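Local coordinates for CBS domain-containing protein CBSX1, chloroplastic (Arabidopsis thaliana, PDB 4GQW) that probably regulates thioredoxin activity in the chloroplast through its pair of CBS domains, at residues 22-25 with 26-30. Numbering follows the deposited sequence.
Sequences PTTT and VDEAL
T25 and E28 close a capping box over the first turn of helix 26-35, and reciprocal hydrogen bonds are the evidence. The backbone N of T25 donates to E28 OE1 at 3.2 Å in a nearly straight line (178°), reaching the carboxylate oxygen through its anti lone pair, on the side remote from OE2. In return E28 N points at T25 OG1, a weak bond at 3.3 Å, though well aligned. E28 CG lies between its own backbone N and carbonyl carbon (chi1 41°), and the chain runs extended from there, which brings the carboxylate back to the backbone N of the N-cap residue. The first i to i+4 helical bond, A29 N to T25 O at 3.1 Å, completes the turn.

Van der Waals contacts accompany the box. The side chains of T25 and E28 lie roughly perpendicular, with T25 CG2 3.5 Å from E28 OE1. With OG1 turned beside the backbone N (chi1 -50°), the methyl CG2 of T24 is left opposite that nitrogen and packs on E28 CG at 3.5 Å. Replacing E28 by alanine removes CG and the carboxylate, which is likely to leave T25 N without this acceptor and T24 CG2 without its methylene neighbour.

Within the first CBS domain, T24 OG1 bonds back to K21 O. V26 and A29 face L59 of helix 56-59, A29 also meets F41 of strand 40-44, and D27 packs on L142 of the second subunit.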
ATOM      1  N   PRO A  22       1.514  21.452   2.487  1.00110.42           N
ATOM      2  CA  PRO A  22       2.026  21.843   1.168  1.00108.43           C
ATOM      3  C   PRO A  22       3.418  22.464   1.252  1.00122.03           C
ATOM      4  O   PRO A  22       4.108  22.570   0.240  1.00121.89           O
ATOM      5  CB  PRO A  22       1.021  22.901   0.699  1.00111.16           C
ATOM      6  CG  PRO A  22      -0.202  22.643   1.482  1.00114.06           C
ATOM      7  CD  PRO A  22       0.255  22.143   2.811  1.00107.56           C
ATOM      8  N   THR A  23       3.817  22.880   2.449  1.00123.04           N
ATOM      9  CA  THR A  23       5.120  23.496   2.647  1.00120.09           C
ATOM     10  C   THR A  23       6.185  22.419   2.767  1.00123.32           C
ATOM     11  O   THR A  23       7.378  22.694   2.642  1.00122.91           O
ATOM     12  CB  THR A  23       5.134  24.356   3.917  1.00114.76           C
ATOM     13  OG1 THR A  23       4.994  23.512   5.068  1.00102.00           O
ATOM     14  CG2 THR A  23       3.989  25.349   3.883  1.00120.23           C
ATOM     15  N   THR A  24       5.740  21.191   3.014  1.00111.06           N
ATOM     16  CA  THR A  24       6.641  20.059   3.180  1.00100.80           C
ATOM     17  C   THR A  24       7.432  19.814   1.902  1.00104.63           C
ATOM     18  O   THR A  24       6.889  19.894   0.798  1.00104.12           O
ATOM     19  CB  THR A  24       5.862  18.782   3.560  1.00 99.23           C
ATOM     20  OG1 THR A  24       4.976  19.069   4.649  1.00 99.92           O
ATOM     21  CG2 THR A  24       6.806  17.670   3.962  1.00 93.80           C
ATOM     22  N   THR A  25       8.723  19.540   2.057  1.00111.02           N
ATOM     23  CA  THR A  25       9.579  19.239   0.917  1.00113.66           C
ATOM     24  C   THR A  25       9.429  17.775   0.537  1.00105.19           C
ATOM     25  O   THR A  25       9.035  16.949   1.359  1.00103.92           O
ATOM     26  CB  THR A  25      11.065  19.521   1.216  1.00109.29           C
ATOM     27  OG1 THR A  25      11.618  18.441   1.978  1.00117.37           O
ATOM     28  CG2 THR A  25      11.220  20.817   1.990  1.00115.02           C
ATOM     29  N   VAL A  26       9.749  17.463  -0.714  1.00113.03           N
ATOM     30  CA  VAL A  26       9.661  16.101  -1.222  1.00112.61           C
ATOM     31  C   VAL A  26      10.566  15.179  -0.419  1.00115.20           C
ATOM     32  O   VAL A  26      10.240  14.016  -0.191  1.00121.69           O
ATOM     33  CB  VAL A  26      10.055  16.047  -2.710  1.00121.69           C
ATOM     34  CG1 VAL A  26       9.958  14.628  -3.243  1.00128.63           C
ATOM     35  CG2 VAL A  26       9.169  16.981  -3.516  1.00123.58           C
ATOM     36  N   ASP A  27      11.697  15.720   0.020  1.00109.56           N
ATOM     37  CA  ASP A  27      12.663  14.987   0.824  1.00121.87           C
ATOM     38  C   ASP A  27      12.040  14.405   2.086  1.00116.86           C
ATOM     39  O   ASP A  27      11.965  13.187   2.248  1.00121.66           O
ATOM     40  CB  ASP A  27      13.814  15.913   1.208  1.00134.73           C
ATOM     41  CG  ASP A  27      15.162  15.355   0.817  1.00154.28           C
ATOM     42  OD1 ASP A  27      15.899  16.049   0.086  1.00156.98           O
ATOM     43  OD2 ASP A  27      15.486  14.230   1.246  1.00166.54           O
ATOM     44  N   GLU A  28      11.597  15.283   2.978  1.00116.32           N
ATOM     45  CA  GLU A  28      11.036  14.850   4.250  1.00111.73           C
ATOM     46  C   GLU A  28       9.749  14.055   4.065  1.00 99.47           C
ATOM     47  O   GLU A  28       9.403  13.230   4.905  1.00110.80           O
ATOM     48  CB  GLU A  28      10.826  16.039   5.193  1.00125.15           C
ATOM     49  CG  GLU A  28      10.286  17.285   4.525  1.00131.21           C
ATOM     50  CD  GLU A  28      10.324  18.496   5.432  1.00137.88           C
ATOM     51  OE1 GLU A  28       9.918  19.591   4.987  1.00131.21           O
ATOM     52  OE2 GLU A  28      10.765  18.355   6.592  1.00153.50           O
ATOM     53  N   ALA A  29       9.053  14.295   2.959  1.00 94.99           N
ATOM     54  CA  ALA A  29       7.882  13.497   2.613  1.00103.28           C
ATOM     55  C   ALA A  29       8.289  12.050   2.344  1.00109.23           C
ATOM     56  O   ALA A  29       7.692  11.117   2.881  1.00111.48           O
ATOM     57  CB  ALA A  29       7.171  14.083   1.404  1.00 93.95           C
ATOM     58  N   LEU A  30       9.316  11.874   1.519  1.00106.56           N
ATOM     59  CA  LEU A  30       9.837  10.547   1.219  1.00107.60           C
ATOM     60  C   LEU A  30      10.345   9.870   2.483  1.00109.46           C
ATOM     61  O   LEU A  30      10.108   8.680   2.700  1.00 99.21           O
ATOM     62  CB  LEU A  30      10.958  10.627   0.182  1.00112.52           C
ATOM     63  CG  LEU A  30      10.554  11.014  -1.242  1.00105.13           C
ATOM     64  CD1 LEU A  30      11.782  11.100  -2.135  1.00103.53           C
ATOM     65  CD2 LEU A  30       9.550  10.022  -1.803  1.00 89.39           C
TER